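Local coordinates for aminopeptidase YwaD (Bacillus subtilis, PDB 6HC6), which releases single amino acids from the N-terminal end of peptides by hydrolysis, as a secreted M28-family aminopeptidase that binds two zinc ions, at residues I109-A114 / P197-K202; V318-D323 / N345-S350; A332-V337 / S362-Q367. All coordinates share one frame; numbering follows the deposited sequence.

Contact 1. Residues I109-A114 / P197-K202; sequences ILLQAA and PVVGIK
Val198 opens the pairing with Ala114: its carbonyl O takes the Ala114 N-H at 2.9 Å in an almost straight bond (171° at the hydrogen). Beside it, the Val198 CB and Ala114 CB atoms pack at 4.0 Å. Val199 comes next and turns to the face of the sheet shared with Leu111 and Ala113. Val199 CG1, anti to the carbonyl carbon (chi1 -54°), lies across Leu111 CD1 at 3.9 Å and also reaches Ala113. Gly200 forms the hydrogen-bonded antiparallel pair with Gln112, in which Gln112 N donates to Gly200 O at 3.0 Å, while Gly200 N returns a bond of 2.8 Å to Gln112 O. Gly200 O also receives the CA-H of Leu111. Ile201 adds further apolar packing: its CG2 meets Ile109 CG2 at 3.8 Å and rests against Leu110 O. At Lys202 a water replaces the next direct backbone bond. It donates to Leu110 O at 2.7 Å and accepts from Lys202 N at 2.8 Å, consistent with the strands separating here. Within the PA domain, strand 107-113 lies between strands 97-104 and 198-201, and the latter pairs on its other edge with strand 172-176. Leu102 and Leu219 pack on the face that carries Leu111, whereas Gln112, on the other face, meets Pro255 and Phe256; Lys202 stands at the N-cap of helix 203-209.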
ATOM      1  N   ILE A 109      18.189 -18.969   5.585  1.00 24.97           N
ATOM      2  CA  ILE A 109      16.754 -18.825   5.362  1.00 22.69           C
ATOM      3  C   ILE A 109      16.445 -17.362   5.098  1.00 30.42           C
ATOM      4  O   ILE A 109      16.727 -16.502   5.941  1.00 30.56           O
ATOM      5  CB  ILE A 109      15.938 -19.344   6.561  1.00 26.61           C
ATOM      6  CG1 ILE A 109      16.314 -20.791   6.858  1.00 25.21           C
ATOM      7  CG2 ILE A 109      14.431 -19.189   6.305  1.00 30.46           C
ATOM      8  CD1 ILE A 109      15.707 -21.316   8.114  1.00 26.52           C
ATOM      9  N   LEU A 110      15.869 -17.082   3.934  1.00 28.39           N
ATOM     10  CA  LEU A 110      15.431 -15.733   3.608  1.00 25.61           C
ATOM     11  C   LEU A 110      14.292 -15.305   4.521  1.00 25.85           C
ATOM     12  O   LEU A 110      13.395 -16.093   4.827  1.00 28.10           O
ATOM     13  CB  LEU A 110      14.967 -15.675   2.158  1.00 23.18           C
ATOM     14  CG  LEU A 110      16.042 -15.936   1.114  1.00 33.13           C
ATOM     15  CD1 LEU A 110      15.473 -15.676  -0.279  1.00 39.46           C
ATOM     16  CD2 LEU A 110      17.236 -15.050   1.389  1.00 36.43           C
ATOM     17  N   LEU A 111      14.315 -14.040   4.940  1.00 23.54           N
ATOM     18  CA  LEU A 111      13.334 -13.553   5.891  1.00 22.11           C
ATOM     19  C   LEU A 111      12.871 -12.162   5.498  1.00 24.70           C
ATOM     20  O   LEU A 111      13.529 -11.451   4.735  1.00 24.92           O
ATOM     21  CB  LEU A 111      13.900 -13.533   7.324  1.00 20.93           C
ATOM     22  CG  LEU A 111      15.002 -12.517   7.657  1.00 25.44           C
ATOM     23  CD1 LEU A 111      14.443 -11.149   8.072  1.00 26.65           C
ATOM     24  CD2 LEU A 111      15.879 -13.045   8.774  1.00 22.51           C
ATOM     25  N   GLN A 112      11.723 -11.780   6.043  1.00 19.16           N
ATOM     26  CA  GLN A 112      11.276 -10.393   6.022  1.00 22.89           C
ATOM     27  C   GLN A 112      10.947 -10.015   7.452  1.00 25.91           C
ATOM     28  O   GLN A 112      10.140 -10.690   8.101  1.00 27.83           O
ATOM     29  CB  GLN A 112      10.057 -10.205   5.116  1.00 29.54           C
ATOM     30  CG  GLN A 112      10.421  -9.959   3.673  1.00 37.60           C
ATOM     31  CD  GLN A 112      10.540  -8.483   3.379  1.00 51.32           C
ATOM     32  OE1 GLN A 112       9.535  -7.805   3.181  1.00 60.76           O
ATOM     33  NE2 GLN A 112      11.767  -7.969   3.380  1.00 51.92           N
ATOM     34  N   ALA A 113      11.579  -8.957   7.945  1.00 23.50           N
ATOM     35  CA  ALA A 113      11.417  -8.549   9.326  1.00 24.46           C
ATOM     36  C   ALA A 113      10.211  -7.632   9.454  1.00 31.02           C
ATOM     37  O   ALA A 113       9.913  -6.845   8.552  1.00 36.27           O
ATOM     38  CB  ALA A 113      12.673  -7.848   9.834  1.00 33.01           C
ATOM     39  N   ALA A 114       9.508  -7.757  10.571  1.00 28.11           N
ATOM     40  CA  ALA A 114       8.311  -6.966  10.795  1.00 26.01           C
ATOM     41  C   ALA A 114       8.690  -5.561  11.248  1.00 29.62           C
ATOM     42  O   ALA A 114       9.443  -5.388  12.211  1.00 27.13           O
ATOM     43  CB  ALA A 114       7.419  -7.635  11.837  1.00 28.54           C
ATOM     44  N   PRO A 197      12.603  -9.511  18.313  1.00 28.13           N
ATOM     45  CA  PRO A 197      12.575  -9.632  16.849  1.00 26.78           C
ATOM     46  C   PRO A 197      11.391 -10.467  16.389  1.00 24.76           C
ATOM     47  O   PRO A 197      11.008 -11.440  17.042  1.00 24.88           O
ATOM     48  CB  PRO A 197      13.902 -10.323  16.519  1.00 27.06           C
ATOM     49  CG  PRO A 197      14.787 -10.071  17.702  1.00 30.01           C
ATOM     50  CD  PRO A 197      13.870  -9.998  18.888  1.00 28.58           C
ATOM     51  N   VAL A 198      10.797 -10.060  15.262  1.00 23.96           N
ATOM     52  CA  VAL A 198       9.716 -10.792  14.608  1.00 24.52           C
ATOM     53  C   VAL A 198      10.038 -10.863  13.119  1.00 28.12           C
ATOM     54  O   VAL A 198      10.168  -9.823  12.463  1.00 27.42           O
ATOM     55  CB  VAL A 198       8.348 -10.122  14.816  1.00 24.27           C
ATOM     56  CG1 VAL A 198       7.254 -10.957  14.161  1.00 28.12           C
ATOM     57  CG2 VAL A 198       8.049  -9.882  16.313  1.00 25.95           C
ATOM     58  N   VAL A 199      10.155 -12.076  12.580  1.00 23.62           N
ATOM     59  CA  VAL A 199      10.471 -12.245  11.164  1.00 22.04           C
ATOM     60  C   VAL A 199       9.524 -13.262  10.545  1.00 25.49           C
ATOM     61  O   VAL A 199       8.980 -14.137  11.224  1.00 25.56           O
ATOM     62  CB  VAL A 199      11.943 -12.669  10.914  1.00 23.63           C
ATOM     63  CG1 VAL A 199      12.926 -11.699  11.588  1.00 23.29           C
ATOM     64  CG2 VAL A 199      12.183 -14.124  11.339  1.00 22.35           C
ATOM     65  N   GLY A 200       9.322 -13.135   9.244  1.00 23.05           N
ATOM     66  CA  GLY A 200       8.505 -14.073   8.490  1.00 23.35           C
ATOM     67  C   GLY A 200       9.371 -14.802   7.482  1.00 24.16           C
ATOM     68  O   GLY A 200      10.293 -14.218   6.913  1.00 24.43           O
ATOM     69  N   ILE A 201       9.095 -16.091   7.293  1.00 21.08           N
ATOM     70  CA  ILE A 201       9.867 -16.917   6.373  1.00 19.52           C
ATOM     71  C   ILE A 201       8.909 -17.771   5.560  1.00 23.80           C
ATOM     72  O   ILE A 201       7.713 -17.865   5.852  1.00 23.08           O
ATOM     73  CB  ILE A 201      10.896 -17.807   7.101  1.00 25.23           C
ATOM     74  CG1 ILE A 201      10.170 -18.846   7.963  1.00 24.59           C
ATOM     75  CG2 ILE A 201      11.852 -16.948   7.938  1.00 20.42           C
ATOM     76  CD1 ILE A 201      11.106 -19.836   8.652  1.00 26.00           C
ATOM     77  N   LYS A 202       9.462 -18.412   4.536  1.00 24.66           N
ATOM     78  CA  LYS A 202       8.693 -19.251   3.634  1.00 26.74           C
ATOM     79  C   LYS A 202       8.228 -20.528   4.325  1.00 29.06           C
ATOM     80  O   LYS A 202       8.827 -21.004   5.296  1.00 25.94           O
ATOM     81  CB  LYS A 202       9.531 -19.620   2.411  1.00 26.56           C
ATOM     82  CG  LYS A 202       9.748 -18.447   1.460  1.00 26.48           C
ATOM     83  CD  LYS A 202      10.169 -18.975   0.115  1.00 36.20           C
ATOM     84  CE  LYS A 202      11.643 -18.781  -0.138  1.00 48.39           C
ATOM     85  NZ  LYS A 202      11.855 -18.410  -1.570  1.00 55.37           N
TER
HETATM   86  O   HOH W   1      12.057 -18.078   3.654  1.00 27.48           O

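Contact 2. Residues V318-D323 / N345-S350; sequences VNFNLD and NYVWES. With ZN (zinc ion), chain D.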
ATOM      1  N   VAL A 318     -13.906  15.796  -1.938  1.00 22.75           N
ATOM      2  CA  VAL A 318     -13.915  14.420  -2.410  1.00 22.11           C
ATOM      3  C   VAL A 318     -12.474  13.992  -2.666  1.00 22.85           C
ATOM      4  O   VAL A 318     -11.633  14.807  -3.059  1.00 22.67           O
ATOM      5  CB  VAL A 318     -14.815  14.305  -3.668  1.00 31.02           C
ATOM      6  CG1 VAL A 318     -14.357  15.266  -4.756  1.00 27.20           C
ATOM      7  CG2 VAL A 318     -14.803  12.952  -4.202  1.00 40.68           C
ATOM      8  N   ASN A 319     -12.188  12.712  -2.394  1.00 19.85           N
ATOM      9  CA  ASN A 319     -10.905  12.072  -2.679  1.00 17.08           C
ATOM     10  C   ASN A 319     -11.152  10.871  -3.585  1.00 21.38           C
ATOM     11  O   ASN A 319     -11.874   9.946  -3.203  1.00 20.17           O
ATOM     12  CB  ASN A 319     -10.210  11.620  -1.382  1.00 16.57           C
ATOM     13  CG  ASN A 319      -9.114  10.598  -1.632  1.00 19.82           C
ATOM     14  OD1 ASN A 319      -9.097   9.526  -1.026  1.00 21.62           O
ATOM     15  ND2 ASN A 319      -8.197  10.924  -2.538  1.00 19.31           N
ATOM     16  N   PHE A 320     -10.563  10.888  -4.782  1.00 19.66           N
ATOM     17  CA  PHE A 320     -10.536   9.729  -5.676  1.00 18.57           C
ATOM     18  C   PHE A 320      -9.167   9.078  -5.532  1.00 18.99           C
ATOM     19  O   PHE A 320      -8.167   9.643  -5.988  1.00 20.47           O
ATOM     20  CB  PHE A 320     -10.735  10.141  -7.136  1.00 18.24           C
ATOM     21  CG  PHE A 320     -12.047  10.773  -7.431  1.00 18.08           C
ATOM     22  CD1 PHE A 320     -12.274  12.104  -7.121  1.00 19.57           C
ATOM     23  CD2 PHE A 320     -13.056  10.040  -8.060  1.00 23.68           C
ATOM     24  CE1 PHE A 320     -13.495  12.706  -7.411  1.00 25.81           C
ATOM     25  CE2 PHE A 320     -14.274  10.640  -8.358  1.00 25.84           C
ATOM     26  CZ  PHE A 320     -14.492  11.961  -8.027  1.00 27.78           C
ATOM     27  N   ASN A 321      -9.108   7.903  -4.905  1.00 18.14           N
ATOM     28  CA  ASN A 321      -7.839   7.214  -4.709  1.00 18.55           C
ATOM     29  C   ASN A 321      -7.738   6.061  -5.701  1.00 16.56           C
ATOM     30  O   ASN A 321      -8.687   5.290  -5.859  1.00 18.81           O
ATOM     31  CB  ASN A 321      -7.702   6.699  -3.271  1.00 15.11           C
ATOM     32  CG  ASN A 321      -6.329   6.085  -3.003  1.00 16.94           C
ATOM     33  OD1 ASN A 321      -5.325   6.791  -2.938  1.00 17.03           O
ATOM     34  ND2 ASN A 321      -6.285   4.777  -2.854  1.00 16.64           N
ATOM     35  N   LEU A 322      -6.589   5.955  -6.375  1.00 18.51           N
ATOM     36  CA  LEU A 322      -6.342   4.936  -7.395  1.00 20.98           C
ATOM     37  C   LEU A 322      -5.289   3.959  -6.889  1.00 16.40           C
ATOM     38  O   LEU A 322      -4.143   4.351  -6.665  1.00 17.39           O
ATOM     39  CB  LEU A 322      -5.864   5.595  -8.688  1.00 15.71           C
ATOM     40  CG  LEU A 322      -6.745   6.786  -9.084  1.00 26.77           C
ATOM     41  CD1 LEU A 322      -6.139   7.570 -10.229  1.00 33.61           C
ATOM     42  CD2 LEU A 322      -8.105   6.262  -9.460  1.00 32.30           C
ATOM     43  N   ASP A 323      -5.657   2.689  -6.725  1.00 15.53           N
ATOM     44  CA  ASP A 323      -4.707   1.707  -6.193  1.00 16.20           C
ATOM     45  C   ASP A 323      -5.037   0.357  -6.816  1.00 23.43           C
ATOM     46  O   ASP A 323      -6.026  -0.270  -6.429  1.00 22.15           O
ATOM     47  CB  ASP A 323      -4.774   1.657  -4.658  1.00 19.39           C
ATOM     48  CG  ASP A 323      -3.651   0.838  -4.017  1.00 17.72           C
ATOM     49  OD1 ASP A 323      -2.894   0.169  -4.721  1.00 16.72           O
ATOM     50  OD2 ASP A 323      -3.513   0.862  -2.767  1.00 18.87           O
ATOM     51  N   ASN A 345     -21.248   7.621  -1.527  1.00 32.28           N
ATOM     52  CA  ASN A 345     -20.838   8.975  -1.169  1.00 33.91           C
ATOM     53  C   ASN A 345     -20.603   9.737  -2.468  1.00 30.04           C
ATOM     54  O   ASN A 345     -20.908   9.241  -3.557  1.00 27.70           O
ATOM     55  CB  ASN A 345     -19.623   8.970  -0.225  1.00 25.67           C
ATOM     56  CG  ASN A 345     -18.396   8.319  -0.836  1.00 29.38           C
ATOM     57  OD1 ASN A 345     -18.227   8.323  -2.051  1.00 26.56           O
ATOM     58  ND2 ASN A 345     -17.523   7.768   0.018  1.00 24.49           N
ATOM     59  N   TYR A 346     -20.059  10.951  -2.356  1.00 27.22           N
ATOM     60  CA  TYR A 346     -19.882  11.778  -3.542  1.00 30.75           C
ATOM     61  C   TYR A 346     -19.006  11.104  -4.600  1.00 29.46           C
ATOM     62  O   TYR A 346     -19.232  11.310  -5.801  1.00 28.92           O
ATOM     63  CB  TYR A 346     -19.298  13.134  -3.146  1.00 30.74           C
ATOM     64  CG  TYR A 346     -20.332  14.098  -2.605  1.00 30.89           C
ATOM     65  CD1 TYR A 346     -21.687  13.905  -2.844  1.00 28.99           C
ATOM     66  CD2 TYR A 346     -19.953  15.203  -1.854  1.00 33.45           C
ATOM     67  CE1 TYR A 346     -22.646  14.802  -2.364  1.00 32.57           C
ATOM     68  CE2 TYR A 346     -20.906  16.102  -1.366  1.00 32.56           C
ATOM     69  CZ  TYR A 346     -22.249  15.888  -1.617  1.00 37.16           C
ATOM     70  OH  TYR A 346     -23.200  16.771  -1.140  1.00 43.93           O
ATOM     71  N   VAL A 347     -18.009  10.306  -4.187  1.00 23.41           N
ATOM     72  CA  VAL A 347     -17.161   9.606  -5.156  1.00 24.97           C
ATOM     73  C   VAL A 347     -17.983   8.600  -5.952  1.00 30.30           C
ATOM     74  O   VAL A 347     -17.882   8.513  -7.184  1.00 26.80           O
ATOM     75  CB  VAL A 347     -15.989   8.895  -4.456  1.00 26.01           C
ATOM     76  CG1 VAL A 347     -15.050   8.307  -5.486  1.00 25.62           C
ATOM     77  CG2 VAL A 347     -15.257   9.815  -3.527  1.00 34.93           C
ATOM     78  N   TRP A 348     -18.788   7.802  -5.253  1.00 26.88           N
ATOM     79  CA  TRP A 348     -19.634   6.844  -5.954  1.00 33.34           C
ATOM     80  C   TRP A 348     -20.618   7.552  -6.883  1.00 37.81           C
ATOM     81  O   TRP A 348     -20.794   7.140  -8.038  1.00 32.35           O
ATOM     82  CB  TRP A 348     -20.372   5.960  -4.951  1.00 29.03           C
ATOM     83  CG  TRP A 348     -21.333   5.048  -5.622  1.00 33.70           C
ATOM     84  CD1 TRP A 348     -22.690   5.053  -5.496  1.00 37.10           C
ATOM     85  CD2 TRP A 348     -21.018   4.009  -6.559  1.00 31.68           C
ATOM     86  NE1 TRP A 348     -23.240   4.077  -6.288  1.00 34.30           N
ATOM     87  CE2 TRP A 348     -22.237   3.421  -6.952  1.00 35.86           C
ATOM     88  CE3 TRP A 348     -19.823   3.518  -7.101  1.00 36.71           C
ATOM     89  CZ2 TRP A 348     -22.299   2.371  -7.863  1.00 35.71           C
ATOM     90  CZ3 TRP A 348     -19.884   2.467  -8.005  1.00 33.22           C
ATOM     91  CH2 TRP A 348     -21.117   1.904  -8.374  1.00 36.60           C
ATOM     92  N   GLU A 349     -21.259   8.624  -6.404  1.00 31.55           N
ATOM     93  CA  GLU A 349     -22.219   9.343  -7.240  1.00 29.32           C
ATOM     94  C   GLU A 349     -21.580   9.777  -8.550  1.00 37.47           C
ATOM     95  O   GLU A 349     -22.134   9.539  -9.634  1.00 34.25           O
ATOM     96  CB  GLU A 349     -22.775  10.553  -6.488  1.00 34.11           C
ATOM     97  CG  GLU A 349     -23.643  10.200  -5.297  1.00 41.93           C
ATOM     98  CD  GLU A 349     -24.188  11.433  -4.589  1.00 54.46           C
ATOM     99  OE1 GLU A 349     -24.384  12.467  -5.262  1.00 58.34           O
ATOM    100  OE2 GLU A 349     -24.420  11.371  -3.363  1.00 54.98           O
ATOM    101  N   SER A 350     -20.398  10.394  -8.473  1.00 30.03           N
ATOM    102  CA  SER A 350     -19.740  10.867  -9.686  1.00 32.91           C
ATOM    103  C   SER A 350     -19.306   9.705 -10.569  1.00 29.82           C
ATOM    104  O   SER A 350     -19.350   9.806 -11.800  1.00 27.44           O
ATOM    105  CB  SER A 350     -18.546  11.740  -9.327  1.00 30.36           C
ATOM    106  OG  SER A 350     -18.995  13.004  -8.870  1.00 32.78           O
TER
HETATM  107 ZN    ZN D 501      -1.799  -0.505  -3.055  1.00 19.43          ZN
HETATM  108  O   HOH W   2      -3.095  -1.940  -2.554  1.00 22.27           O
HETATM  109  O   HOH W   3      -1.001  -1.218  -1.287  1.00 18.72           O
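Val347 carries the apolar part of this contact, pressing one methyl against Val318 and the other against Phe320. Val347 CG1, anti to the backbone N (chi1 -174°), meets Phe320 CD2 at 3.7 Å, and the two side chains run past each other in opposite directions. Val347 CG2 approaches Val318 CG2 to 3.2 Å, an unusually tight approach whose exact value is doubtful, and also comes near Asn319 O. Ser350 adds a looser touch, its CB standing at the edge of the Phe320 ring, 4.3 Å from CZ. No hydrogen bond joins the two segments, so their association rests on packing between a helix and a strand whose axes pass 8.7 Å apart at 68°.

The polar interactions lie within 345-350 or lead out of the two segments. Asn345 is the N-cap of helix 346-358: its OD1 accepts from Trp348 N at 3.3 Å with 162° at the hydrogen, and weakly from Val347 N. Its ND2 is in turn held by Ser383 O, which fixes the amide's rotation. On the strand, Asn319, whose CB points away from the helix, bonds through ND2 to Thr248 OG1.

Metal coordination occupies the far end of 318-323. Asp323 grips a zinc ion with both oxygens, OD1 at 2.1 Å and OD2 at 2.2 Å, and two waters are bound to the same ion. His250 and Asp262 complete the set of protein ligands, and Ser371 OG bonds to OD2 as a second-shell partner. A central strand covered by a helix near its start and ending in a zinc ligand is consistent with the M28 peptidase fold, in which Asp262 also reaches the second zinc ion.

Contact 3. Residues A332-V337 / S362-Q367; sequences ASELYV and SLSLTQ
Ser364 O is approached by two donors of the neighbouring strand: Val337 N bonds to it at 2.7 Å, with 167° at the hydrogen, and Tyr336 CA lies 3.3 Å from Ser364 O in a CA-H...O contact. Three further backbone bonds extend the ladder, from Leu335 N to Ser362 O, Ser364 N to Leu335 O and Thr366 N to Val337 O.

Above this frame the Glu334 chain, bent at chi2 (79°), folds over the segment 362-364. Glu334 OE1 accepts from Ser364 OG at 2.5 Å, so short that the exact length is doubtful, and Glu334 OE2 receives a water at 2.9 Å that is also bonded to Ser362 OG. Glu334 CG lies over one face of the Tyr336 ring, 3.7 Å above its plane and toward the rim. An alanine in place of Glu334 is likely to leave Ser364 OG without this acceptor and that ring face without its CG cover.

On the other side of the sheet, Leu363 CD1 touches Leu335 CD2 at 3.9 Å and Val337 CG2 at 3.8 Å, the Leu335 and Leu363 side chains running in the same direction. Ser333 and Glu334 form a classic beta bulge against Gly389 of strand 382-389. Parallel neighbours joined in the chain through helix 346-358 define a beta-alpha-beta crossover, here ending on the edge strand of the peptidase sheet.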
ATOM      1  N   ALA A 332      -9.932 -10.300 -13.531  1.00 28.03           N
ATOM      2  CA  ALA A 332     -10.196  -9.063 -12.786  1.00 26.47           C
ATOM      3  C   ALA A 332     -10.899  -8.046 -13.685  1.00 33.01           C
ATOM      4  O   ALA A 332     -10.384  -6.974 -14.002  1.00 28.70           O
ATOM      5  CB  ALA A 332      -8.903  -8.494 -12.213  1.00 24.44           C
ATOM      6  N   SER A 333     -12.129  -8.400 -14.049  1.00 28.62           N
ATOM      7  CA  SER A 333     -12.914  -7.696 -15.053  1.00 36.09           C
ATOM      8  C   SER A 333     -13.823  -6.625 -14.467  1.00 32.92           C
ATOM      9  O   SER A 333     -14.447  -5.880 -15.233  1.00 32.53           O
ATOM     10  CB  SER A 333     -13.766  -8.708 -15.831  1.00 39.35           C
ATOM     11  OG  SER A 333     -14.781  -9.224 -14.995  1.00 34.45           O
ATOM     12  N   GLU A 334     -13.931  -6.536 -13.144  1.00 28.83           N
ATOM     13  CA  GLU A 334     -14.847  -5.614 -12.485  1.00 29.06           C
ATOM     14  C   GLU A 334     -14.054  -4.498 -11.825  1.00 27.92           C
ATOM     15  O   GLU A 334     -13.066  -4.761 -11.137  1.00 25.00           O
ATOM     16  CB  GLU A 334     -15.694  -6.351 -11.442  1.00 33.95           C
ATOM     17  CG  GLU A 334     -16.855  -5.553 -10.880  1.00 30.50           C
ATOM     18  CD  GLU A 334     -18.060  -5.505 -11.824  1.00 43.24           C
ATOM     19  OE1 GLU A 334     -19.065  -4.842 -11.477  1.00 41.82           O
ATOM     20  OE2 GLU A 334     -18.015  -6.136 -12.898  1.00 41.03           O
ATOM     21  N   LEU A 335     -14.475  -3.251 -12.035  1.00 27.62           N
ATOM     22  CA  LEU A 335     -13.818  -2.112 -11.407  1.00 27.46           C
ATOM     23  C   LEU A 335     -14.605  -1.769 -10.151  1.00 23.67           C
ATOM     24  O   LEU A 335     -15.757  -1.339 -10.230  1.00 26.42           O
ATOM     25  CB  LEU A 335     -13.719  -0.921 -12.360  1.00 25.62           C
ATOM     26  CG  LEU A 335     -12.946   0.273 -11.789  1.00 22.29           C
ATOM     27  CD1 LEU A 335     -11.468  -0.069 -11.534  1.00 25.42           C
ATOM     28  CD2 LEU A 335     -13.068   1.487 -12.704  1.00 22.68           C
ATOM     29  N   TYR A 336     -13.983  -1.966  -8.993  1.00 26.37           N
ATOM     30  CA  TYR A 336     -14.625  -1.723  -7.712  1.00 22.67           C
ATOM     31  C   TYR A 336     -14.346  -0.317  -7.211  1.00 25.16           C
ATOM     32  O   TYR A 336     -13.245   0.211  -7.385  1.00 23.30           O
ATOM     33  CB  TYR A 336     -14.144  -2.735  -6.674  1.00 22.44           C
ATOM     34  CG  TYR A 336     -14.749  -4.081  -6.927  1.00 24.07           C
ATOM     35  CD1 TYR A 336     -16.069  -4.347  -6.566  1.00 25.73           C
ATOM     36  CD2 TYR A 336     -14.033  -5.069  -7.582  1.00 24.18           C
ATOM     37  CE1 TYR A 336     -16.644  -5.591  -6.817  1.00 34.54           C
ATOM     38  CE2 TYR A 336     -14.602  -6.307  -7.844  1.00 29.18           C
ATOM     39  CZ  TYR A 336     -15.899  -6.562  -7.454  1.00 32.18           C
ATOM     40  OH  TYR A 336     -16.464  -7.790  -7.721  1.00 31.54           O
ATOM     41  N   VAL A 337     -15.364   0.274  -6.590  1.00 23.39           N
ATOM     42  CA  VAL A 337     -15.278   1.543  -5.877  1.00 21.42           C
ATOM     43  C   VAL A 337     -15.442   1.205  -4.399  1.00 28.19           C
ATOM     44  O   VAL A 337     -16.555   0.932  -3.927  1.00 27.79           O
ATOM     45  CB  VAL A 337     -16.345   2.537  -6.352  1.00 25.34           C
ATOM     46  CG1 VAL A 337     -16.229   3.848  -5.589  1.00 30.63           C
ATOM     47  CG2 VAL A 337     -16.215   2.786  -7.834  1.00 28.11           C
ATOM     48  N   SER A 362     -19.504  -2.488 -15.653  1.00 35.58           N
ATOM     49  CA  SER A 362     -18.804  -3.334 -14.688  1.00 32.81           C
ATOM     50  C   SER A 362     -18.206  -2.525 -13.539  1.00 31.30           C
ATOM     51  O   SER A 362     -17.108  -2.820 -13.051  1.00 29.73           O
ATOM     52  CB  SER A 362     -17.724  -4.175 -15.373  1.00 33.22           C
ATOM     53  OG  SER A 362     -18.249  -4.893 -16.491  1.00 34.82           O
ATOM     54  N   LEU A 363     -18.943  -1.510 -13.090  1.00 30.59           N
ATOM     55  CA  LEU A 363     -18.589  -0.720 -11.917  1.00 28.89           C
ATOM     56  C   LEU A 363     -19.420  -1.197 -10.731  1.00 30.98           C
ATOM     57  O   LEU A 363     -20.648  -1.306 -10.831  1.00 33.73           O
ATOM     58  CB  LEU A 363     -18.835   0.769 -12.181  1.00 30.44           C
ATOM     59  CG  LEU A 363     -18.196   1.759 -11.200  1.00 27.21           C
ATOM     60  CD1 LEU A 363     -16.703   1.794 -11.426  1.00 28.07           C
ATOM     61  CD2 LEU A 363     -18.789   3.154 -11.367  1.00 27.34           C
ATOM     62  N   SER A 364     -18.756  -1.495  -9.621  1.00 28.37           N
ATOM     63  CA  SER A 364     -19.443  -1.957  -8.425  1.00 34.85           C
ATOM     64  C   SER A 364     -18.990  -1.156  -7.213  1.00 33.83           C
ATOM     65  O   SER A 364     -17.799  -0.899  -7.032  1.00 32.74           O
ATOM     66  CB  SER A 364     -19.196  -3.459  -8.180  1.00 29.70           C
ATOM     67  OG  SER A 364     -19.831  -4.242  -9.175  1.00 37.35           O
ATOM     68  N   LEU A 365     -19.956  -0.752  -6.396  1.00 34.27           N
ATOM     69  CA  LEU A 365     -19.658  -0.184  -5.093  1.00 31.08           C
ATOM     70  C   LEU A 365     -19.495  -1.313  -4.086  1.00 33.67           C
ATOM     71  O   LEU A 365     -20.272  -2.271  -4.079  1.00 34.57           O
ATOM     72  CB  LEU A 365     -20.783   0.755  -4.649  1.00 31.12           C
ATOM     73  CG  LEU A 365     -20.709   1.340  -3.236  1.00 33.93           C
ATOM     74  CD1 LEU A 365     -19.565   2.327  -3.130  1.00 27.95           C
ATOM     75  CD2 LEU A 365     -22.027   2.016  -2.864  1.00 33.00           C
ATOM     76  N   THR A 366     -18.492  -1.197  -3.221  1.00 27.30           N
ATOM     77  CA  THR A 366     -18.297  -2.221  -2.211  1.00 30.37           C
ATOM     78  C   THR A 366     -17.566  -1.615  -1.019  1.00 34.82           C
ATOM     79  O   THR A 366     -17.128  -0.464  -1.053  1.00 27.02           O
ATOM     80  CB  THR A 366     -17.539  -3.405  -2.801  1.00 33.15           C
ATOM     81  OG1 THR A 366     -17.607  -4.510  -1.896  1.00 38.65           O
ATOM     82  CG2 THR A 366     -16.073  -3.006  -3.065  1.00 29.16           C
ATOM     83  N   GLN A 367     -17.469  -2.387   0.057  1.00 30.19           N
ATOM     84  CA  GLN A 367     -16.712  -1.957   1.224  1.00 29.32           C
ATOM     85  C   GLN A 367     -15.253  -2.363   1.066  1.00 31.42           C
ATOM     86  O   GLN A 367     -14.945  -3.468   0.612  1.00 27.05           O
ATOM     87  CB  GLN A 367     -17.294  -2.558   2.508  1.00 31.83           C
ATOM     88  CG  GLN A 367     -16.725  -1.961   3.807  1.00 37.01           C
ATOM     89  CD  GLN A 367     -15.357  -2.527   4.180  1.00 42.50           C
ATOM     90  OE1 GLN A 367     -15.031  -3.669   3.845  1.00 45.10           O
ATOM     91  NE2 GLN A 367     -14.549  -1.723   4.869  1.00 36.87           N
TER
HETATM   92  O   HOH W   4     -19.627  -7.268 -14.983  1.00 46.22           O

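How the contacts relate
Contacts 2 and 3 belong to the peptidase domain, their centres 13 Å apart, whereas contact 1 lies in the PA domain, about 37 and 34 Å from them between centres. Helix 346-358 supplies one side of contact 2 and connects the two strands of contact 3: Trp348, turned away from the strand in contact 2, packs with CZ3 at 3.6 Å from Leu363 CD2 in contact 3. Their chemistry follows position. Contact 2 is buried, joined by apolar packing, and leads to a zinc ion. Contact 3, at the sheet edge, is partly exposed and adds serine, carboxylate and water to its backbone ladder. Contact 1 is buried like contact 2 and pairs strands like contact 3, but antiparallel, with chiefly aliphatic side chains.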